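PDB 3SS6: acetyl-CoA acetyltransferase from Bacillus anthracis, which probably catalyses the thiolase reaction, the reversible condensation of two acetyl-CoA molecules into acetoacetyl-CoA with release of coenzyme A. Local coordinates for residues A[223-226]-A[227-231]; A[287-290]-A[291-294]; A[44-48]-A[49-53]; A[31-34]-A[35-39]. All blocks are in the same frame, centred on the assembly; numbering follows the deposited sequence.

Contact 1 (A[223-226]-A[227-231]); sequences ADIT and AEKLA. With SO4 (sulfate ion), chain C.
The carboxylate of Asp224 is covered on both faces: the CE methylene of Lys229 lies over one, 4.0 Å from Asp224 OD2, and sulfate O4 stands over the opposite one. Asp224 OD1 also forms a salt bridge with Arg222, just ahead in the chain. Lys229 NZ stays on the CE side, 4.6 Å from Asp224 OD2, so the opposite charges are near each other without a salt bridge. Lys229 leaves the helix with CG anti to N (chi1 179°) and then bends at chi3 and chi4, which lays CE against the backbone, 3.2 Å from Asp224 O. The sulfate, probably from the crystallisation liquor, is gripped by two successive amides: Ala223 N gives a 2.8 Å bond to its O1 and Asp224 N bonds to O4. On the apolar side Ile225 CG2 meets Leu230 CD1 at 3.8 Å, the two side chains crossing at about a right angle. Both also touch Leu182 of helix 174-194. Thr226 joins loop to helix twice. Its OG1 accepts from Lys229 N at 2.9 Å, almost straight at 170°, while its O accepts from Leu230 N at 3.0 Å. This is a threonine N-cap at the start of helix 227-231, in the long insertion between strands 112-120 and 252-262 that forms the loop domain of thiolases.

Contact 2 (A[287-290]-A[291-294]); sequences PKIM and GIGP
Ile289 O takes the straight bond of this turn, from Ile292 N at 3.1 Å with an N-H...O angle of 175°; the donor is tilted from the carbonyl plane. The next carbonyl repeats the step: Met290 O accepts from Gly293 N, also at 3.1 Å, with the donor well above its plane. A weak bond from Met290 N to Pro287 O precedes them, and each of the three spans three residues. That spacing defines a 3-10 turn, and here it winds the loop between strand 275-284 and helix 294-305, in the C-terminal thiolase domain. Ile292 puts CG2 between its own N and carbonyl carbon, and this branch comes to 3.3 Å from Ile289 O, beside the hydrogen bond. The same methyl lies 4.2 Å from Ile289 CD1, a light apolar contact. Met290, bent at chi2 (90°), instead bends forward over the following peptide, bringing SD to 3.4 Å from Gly291 N. Helix 159-170 packs against this turn through Leu166 on Ile289, Thr162 on Met290 and Tyr170 on Ile292. Strand 374-381 reaches Met290 through Cys380, and Pro287 packs on Leu74 of the second subunit.

Contact 3 (A[44-48]-A[49-53]); sequences GGVEP and HEVDE
Glu47 and Glu50 are tied together twice by hydrogen bonds. Glu47 N donates to Glu50 OE2 at 2.8 Å, nearly straight at 174°, and meets that oxygen on its anti side, 26° out of the carboxylate plane. In return Glu50 N donates to Glu47 O, again at 2.8 Å, from above the carbonyl plane. With CG anti to its carbonyl carbon (chi1 -66°) and its chain extended beyond CG, Glu50 runs back to the amide at the start of the turn, where its OE2 also comes to 3.9 Å from Val46 CB. A third bond, Val51 N to Pro48 O at 3.0 Å, also spans three residues and carries the 3-10 turn on to Val51.

Among the charges, Glu47 OE2 and Glu50 OE2 stand 5.5 Å apart. The salt bridge from Glu50 OE1 to Lys269 would probably ease any repulsion between them.

Of the carbon contacts, Glu47 CB approaches the His49 ring obliquely, 3.6 Å from His49 ND1, where the ring is exposed. Between the two buried valines, Val46 CG2 faces Val51 CG2 at 4.3 Å.

The turn lies in the connection from helix 29-43 to strand 53-57, part of a beta-alpha-beta crossover that starts with strand 7-19. Val46 packs on Val112 and Val51 on Val114 of strand 112-120, to which Asp52 and Glu53 are joined by backbone hydrogen bonds, while Pro48 rests on Phe78 and Pro79.

Contact 4 (A[31-34]-A[35-39]); sequences ELAV and PVLQE
Val34 holds CG1 anti to its backbone N (chi1 162°), and Gln38 sets CG anti to its carbonyl carbon (chi1 -67°), so that one turn apart the two side chains run side by side in the same direction. Val34 CG1 thereby comes to 3.7 Å from Gln38 CD, and Gln38 CG lies 3.3 Å from Val34 O. The Gln38 amide reaches on to Ala76, whose O accepts from NE2. Pro35, next after Val34 in the chain, has no N-H to give to the turn before; its CD instead meets Glu31 O at 3.1 Å, and the helix kinks here. Val36 N also misses its regular bond and makes only a weak one to Ala33 O. Packing is tight at this point, with Val34 CB 3.3 Å from Pro35 CD. Regular bonding then resumes: Ala33 O accepts from Leu37 N at 2.9 Å (171°), and Val34 O accepts from Gln38 N at 3.0 Å. Ala33 CB and Leu37 CD1 touch lightly at 4.4 Å along one flank. Val36 and Leu37 pack against Val257 of strand 252-262, Ala33 and Leu37 meet Ala72 of helix 68-75, and Leu32, Pro35 and Val36 lie on Ile204 of strand 204-207.

Overall arrangement
From the N terminus the contacts follow one another in the order 4, 3, 1, 2; each joins two segments that follow one another without a gap, and none nests in or crosses another. Contact 4 spans the kink in helix 29-43, and contact 3 turns the chain from the end of that helix into strand 53-57, their centres about 14 Å apart on the same side of the chain's centre. Contact 1 comes much later, where a loop enters helix 227-231, about 46 Å from contact 3 between centres and across the chain's centre from it. Contact 2 coils the loop between strand 275-284 and helix 294-305, bringing in the C-terminal thiolase domain.

Contact 1 (A[223-226]-A[227-231])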
# COMPACT_ATOMS: atom_id res chain seq x y z
N ALA A 223 -16.65 5.48 33.52
CA ALA A 223 -17.24 5.17 34.83
C ALA A 223 -16.89 3.75 35.27
O ALA A 223 -16.91 3.44 36.46
CB ALA A 223 -18.74 5.38 34.79
N ASP A 224 -16.56 2.88 34.31
CA ASP A 224 -16.27 1.49 34.63
C ASP A 224 -14.81 1.24 35.01
O ASP A 224 -14.42 0.10 35.31
CB ASP A 224 -16.73 0.55 33.50
CG ASP A 224 -15.88 0.68 32.25
OD1 ASP A 224 -15.16 1.69 32.10
OD2 ASP A 224 -15.94 -0.24 31.40
N ILE A 225 -13.99 2.29 35.01
CA ILE A 225 -12.64 2.19 35.54
C ILE A 225 -12.73 2.14 37.06
O ILE A 225 -13.22 3.07 37.71
CB ILE A 225 -11.75 3.35 35.08
CG1 ILE A 225 -11.39 3.21 33.60
CG2 ILE A 225 -10.48 3.41 35.91
CD1 ILE A 225 -10.57 1.97 33.27
N THR A 226 -12.28 1.03 37.63
CA THR A 226 -12.28 0.83 39.07
C THR A 226 -10.90 0.34 39.48
O THR A 226 -10.10 -0.08 38.63
CB THR A 226 -13.27 -0.25 39.48
OG1 THR A 226 -12.94 -1.49 38.82
CG2 THR A 226 -14.69 0.16 39.12
N ALA A 227 -10.61 0.39 40.78
CA ALA A 227 -9.36 -0.14 41.30
C ALA A 227 -9.23 -1.59 40.85
O ALA A 227 -8.15 -2.04 40.45
CB ALA A 227 -9.32 -0.05 42.82
N GLU A 228 -10.34 -2.30 40.90
CA GLU A 228 -10.37 -3.72 40.55
C GLU A 228 -9.98 -3.93 39.09
O GLU A 228 -9.08 -4.70 38.79
CB GLU A 228 -11.74 -4.32 40.84
CG GLU A 228 -11.89 -5.75 40.36
CD GLU A 228 -13.10 -6.45 40.94
OE1 GLU A 228 -13.78 -5.85 41.80
OE2 GLU A 228 -13.35 -7.61 40.55
N LYS A 229 -10.65 -3.22 38.18
CA LYS A 229 -10.37 -3.36 36.77
C LYS A 229 -8.91 -3.01 36.43
O LYS A 229 -8.27 -3.71 35.65
CB LYS A 229 -11.33 -2.51 35.93
CG LYS A 229 -11.06 -2.60 34.43
CD LYS A 229 -12.05 -1.78 33.62
CE LYS A 229 -13.42 -2.42 33.65
NZ LYS A 229 -13.43 -3.74 32.96
N LEU A 230 -8.39 -1.94 37.02
CA LEU A 230 -7.02 -1.53 36.75
C LEU A 230 -6.00 -2.59 37.17
O LEU A 230 -5.03 -2.85 36.46
CB LEU A 230 -6.70 -0.20 37.45
CG LEU A 230 -7.38 1.02 36.84
CD1 LEU A 230 -7.38 2.20 37.84
CD2 LEU A 230 -6.73 1.41 35.53
N ALA A 231 -6.23 -3.20 38.33
CA ALA A 231 -5.28 -4.19 38.87
C ALA A 231 -5.24 -5.46 38.02
O ALA A 231 -4.28 -6.22 38.07
CB ALA A 231 -5.61 -4.53 40.32
S SO4 C . -18.26 4.30 30.61
O1 SO4 C . -18.12 5.67 31.12
O2 SO4 C . -19.67 4.05 30.31
O3 SO4 C . -17.47 4.14 29.39
O4 SO4 C . -17.80 3.33 31.61

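Contact 2 (A[287-290]-A[291-294])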
# COMPACT_ATOMS: atom_id res chain seq x y z
N PRO A 287 16.49 11.25 26.31
CA PRO A 287 15.26 10.76 25.68
C PRO A 287 14.76 9.46 26.31
O PRO A 287 13.55 9.19 26.29
CB PRO A 287 15.70 10.48 24.23
CG PRO A 287 16.92 11.32 24.02
CD PRO A 287 17.61 11.40 25.36
N LYS A 288 15.67 8.66 26.87
CA LYS A 288 15.29 7.38 27.46
C LYS A 288 14.45 7.54 28.72
O LYS A 288 13.79 6.59 29.16
CB LYS A 288 16.52 6.52 27.73
CG LYS A 288 17.17 5.98 26.47
CD LYS A 288 18.38 5.15 26.82
CE LYS A 288 19.11 4.69 25.58
NZ LYS A 288 20.34 3.91 25.92
N ILE A 289 14.48 8.73 29.31
CA ILE A 289 13.59 9.07 30.42
C ILE A 289 12.90 10.40 30.17
O ILE A 289 12.79 11.25 31.08
CB ILE A 289 14.35 9.11 31.76
CG1 ILE A 289 15.64 9.93 31.61
CG2 ILE A 289 14.68 7.69 32.22
CD1 ILE A 289 16.24 10.38 32.93
N MET A 290 12.43 10.59 28.94
CA MET A 290 11.80 11.83 28.51
C MET A 290 10.71 12.33 29.46
O MET A 290 10.44 13.52 29.53
CB MET A 290 11.25 11.70 27.08
CG MET A 290 10.09 10.72 26.93
SD MET A 290 8.49 11.51 27.17
CE MET A 290 7.46 10.07 27.50
N GLY A 291 10.11 11.41 30.21
CA GLY A 291 8.97 11.76 31.04
C GLY A 291 9.30 12.72 32.17
O GLY A 291 8.41 13.37 32.71
N ILE A 292 10.58 12.82 32.52
CA ILE A 292 11.04 13.68 33.62
C ILE A 292 11.21 15.14 33.21
O ILE A 292 11.46 16.02 34.05
CB ILE A 292 12.36 13.17 34.22
CG1 ILE A 292 12.54 13.68 35.65
CG2 ILE A 292 13.55 13.59 33.35
CD1 ILE A 292 11.44 13.22 36.60
N GLY A 293 11.11 15.41 31.91
CA GLY A 293 11.28 16.76 31.40
C GLY A 293 10.68 17.90 32.22
O GLY A 293 11.32 18.93 32.40
N PRO A 294 9.43 17.74 32.69
CA PRO A 294 8.84 18.87 33.41
C PRO A 294 9.64 19.32 34.65
O PRO A 294 9.54 20.48 35.01
CB PRO A 294 7.46 18.35 33.82
CG PRO A 294 7.12 17.33 32.73
CD PRO A 294 8.44 16.68 32.41

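Contact 3 (A[44-48]-A[49-53])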
# COMPACT_ATOMS: atom_id res chain seq x y z
N GLY A 44 -12.84 36.25 21.49
CA GLY A 44 -11.57 36.87 21.83
C GLY A 44 -11.50 38.38 21.67
O GLY A 44 -10.47 38.97 21.95
N GLY A 45 -12.60 38.99 21.22
CA GLY A 45 -12.67 40.44 21.16
C GLY A 45 -12.08 41.05 19.91
O GLY A 45 -11.82 42.26 19.86
N VAL A 46 -11.88 40.22 18.89
CA VAL A 46 -11.32 40.66 17.62
C VAL A 46 -12.11 40.10 16.45
O VAL A 46 -12.72 39.04 16.55
CB VAL A 46 -9.85 40.20 17.44
CG1 VAL A 46 -8.93 40.99 18.35
CG2 VAL A 46 -9.72 38.69 17.69
N GLU A 47 -12.10 40.82 15.33
CA GLU A 47 -12.60 40.26 14.09
C GLU A 47 -11.48 39.48 13.41
O GLU A 47 -10.29 39.77 13.63
CB GLU A 47 -13.11 41.37 13.16
CG GLU A 47 -14.33 42.09 13.69
CD GLU A 47 -15.50 41.15 13.93
OE1 GLU A 47 -15.97 40.52 12.95
OE2 GLU A 47 -15.93 41.03 15.09
N PRO A 48 -11.84 38.50 12.58
CA PRO A 48 -10.81 37.71 11.90
C PRO A 48 -9.74 38.55 11.20
O PRO A 48 -8.56 38.19 11.26
CB PRO A 48 -11.63 36.91 10.88
CG PRO A 48 -12.93 36.69 11.58
CD PRO A 48 -13.19 38.00 12.30
N HIS A 49 -10.12 39.66 10.57
CA HIS A 49 -9.14 40.45 9.84
C HIS A 49 -8.08 41.07 10.77
O HIS A 49 -7.01 41.47 10.32
CB HIS A 49 -9.83 41.54 8.99
CG HIS A 49 -10.34 42.69 9.79
ND1 HIS A 49 -11.66 42.79 10.20
CD2 HIS A 49 -9.72 43.80 10.26
CE1 HIS A 49 -11.82 43.90 10.88
NE2 HIS A 49 -10.66 44.53 10.94
N GLU A 50 -8.39 41.12 12.06
CA GLU A 50 -7.46 41.70 13.03
C GLU A 50 -6.43 40.69 13.51
O GLU A 50 -5.47 41.04 14.20
CB GLU A 50 -8.21 42.24 14.24
CG GLU A 50 -9.10 43.40 13.91
CD GLU A 50 -9.82 43.88 15.14
OE1 GLU A 50 -9.25 44.75 15.83
OE2 GLU A 50 -10.93 43.38 15.42
N VAL A 51 -6.64 39.42 13.16
CA VAL A 51 -5.70 38.37 13.55
C VAL A 51 -4.46 38.42 12.66
O VAL A 51 -4.56 38.31 11.44
CB VAL A 51 -6.34 36.98 13.46
CG1 VAL A 51 -5.32 35.91 13.82
CG2 VAL A 51 -7.57 36.91 14.38
N ASP A 52 -3.29 38.56 13.28
CA ASP A 52 -2.05 38.67 12.52
C ASP A 52 -1.46 37.31 12.10
O ASP A 52 -0.78 37.21 11.07
CB ASP A 52 -1.04 39.50 13.32
CG ASP A 52 -1.51 40.94 13.51
OD1 ASP A 52 -1.93 41.57 12.52
OD2 ASP A 52 -1.50 41.45 14.66
N GLU A 53 -1.72 36.27 12.88
CA GLU A 53 -1.10 34.98 12.64
C GLU A 53 -1.90 33.91 13.37
O GLU A 53 -2.44 34.16 14.44
CB GLU A 53 0.31 34.98 13.21
CG GLU A 53 1.19 33.80 12.85
CD GLU A 53 2.03 34.09 11.63
OE1 GLU A 53 3.13 34.66 11.78
OE2 GLU A 53 1.59 33.74 10.52

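Contact 4 (A[31-34]-A[35-39])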
# COMPACT_ATOMS: atom_id res chain seq x y z
N GLU A 31 -10.08 20.04 9.75
CA GLU A 31 -11.51 20.06 10.05
C GLU A 31 -11.77 20.23 11.54
O GLU A 31 -12.74 20.88 11.94
CB GLU A 31 -12.17 18.78 9.54
CG GLU A 31 -12.17 18.72 8.02
CD GLU A 31 -12.64 17.38 7.49
OE1 GLU A 31 -12.63 16.40 8.25
OE2 GLU A 31 -12.99 17.32 6.30
N LEU A 32 -10.88 19.67 12.35
CA LEU A 32 -11.06 19.66 13.80
C LEU A 32 -10.66 21.02 14.38
O LEU A 32 -11.21 21.47 15.37
CB LEU A 32 -10.23 18.53 14.41
CG LEU A 32 -10.29 18.32 15.93
CD1 LEU A 32 -11.75 18.31 16.41
CD2 LEU A 32 -9.59 16.99 16.29
N ALA A 33 -9.70 21.67 13.73
CA ALA A 33 -9.25 23.00 14.18
C ALA A 33 -10.24 24.09 13.83
O ALA A 33 -10.45 25.00 14.62
CB ALA A 33 -7.88 23.34 13.60
N VAL A 34 -10.85 23.99 12.65
CA VAL A 34 -11.69 25.07 12.14
C VAL A 34 -12.75 25.63 13.11
O VAL A 34 -12.76 26.82 13.38
CB VAL A 34 -12.33 24.69 10.77
CG1 VAL A 34 -13.52 25.60 10.48
CG2 VAL A 34 -11.28 24.79 9.65
N PRO A 35 -13.64 24.78 13.65
CA PRO A 35 -14.70 25.35 14.48
C PRO A 35 -14.19 25.96 15.79
O PRO A 35 -14.82 26.87 16.34
CB PRO A 35 -15.62 24.15 14.78
CG PRO A 35 -14.77 22.93 14.51
CD PRO A 35 -13.79 23.32 13.44
N VAL A 36 -13.06 25.45 16.26
CA VAL A 36 -12.44 25.96 17.48
C VAL A 36 -11.75 27.31 17.22
O VAL A 36 -11.84 28.24 18.04
CB VAL A 36 -11.50 24.91 18.10
CG1 VAL A 36 -10.91 25.43 19.40
CG2 VAL A 36 -12.27 23.62 18.37
N LEU A 37 -11.08 27.42 16.08
CA LEU A 37 -10.54 28.71 15.64
C LEU A 37 -11.66 29.73 15.55
O LEU A 37 -11.53 30.86 16.02
CB LEU A 37 -9.90 28.58 14.26
CG LEU A 37 -8.57 27.84 14.23
CD1 LEU A 37 -8.15 27.61 12.78
CD2 LEU A 37 -7.49 28.60 15.00
N GLN A 38 -12.77 29.34 14.92
CA GLN A 38 -13.89 30.26 14.74
C GLN A 38 -14.48 30.76 16.05
O GLN A 38 -14.70 31.97 16.22
CB GLN A 38 -14.98 29.61 13.87
CG GLN A 38 -14.52 29.40 12.43
CD GLN A 38 -15.49 28.55 11.63
OE1 GLN A 38 -16.18 27.69 12.17
NE2 GLN A 38 -15.55 28.79 10.32
N GLU A 39 -14.70 29.84 16.99
CA GLU A 39 -15.29 30.22 18.27
C GLU A 39 -14.30 31.04 19.09
O GLU A 39 -14.70 31.99 19.77
CB GLU A 39 -15.76 28.99 19.05
CG GLU A 39 -16.41 29.32 20.40
CD GLU A 39 -17.71 30.12 20.30
OE1 GLU A 39 -18.35 30.13 19.22
OE2 GLU A 39 -18.09 30.73 21.32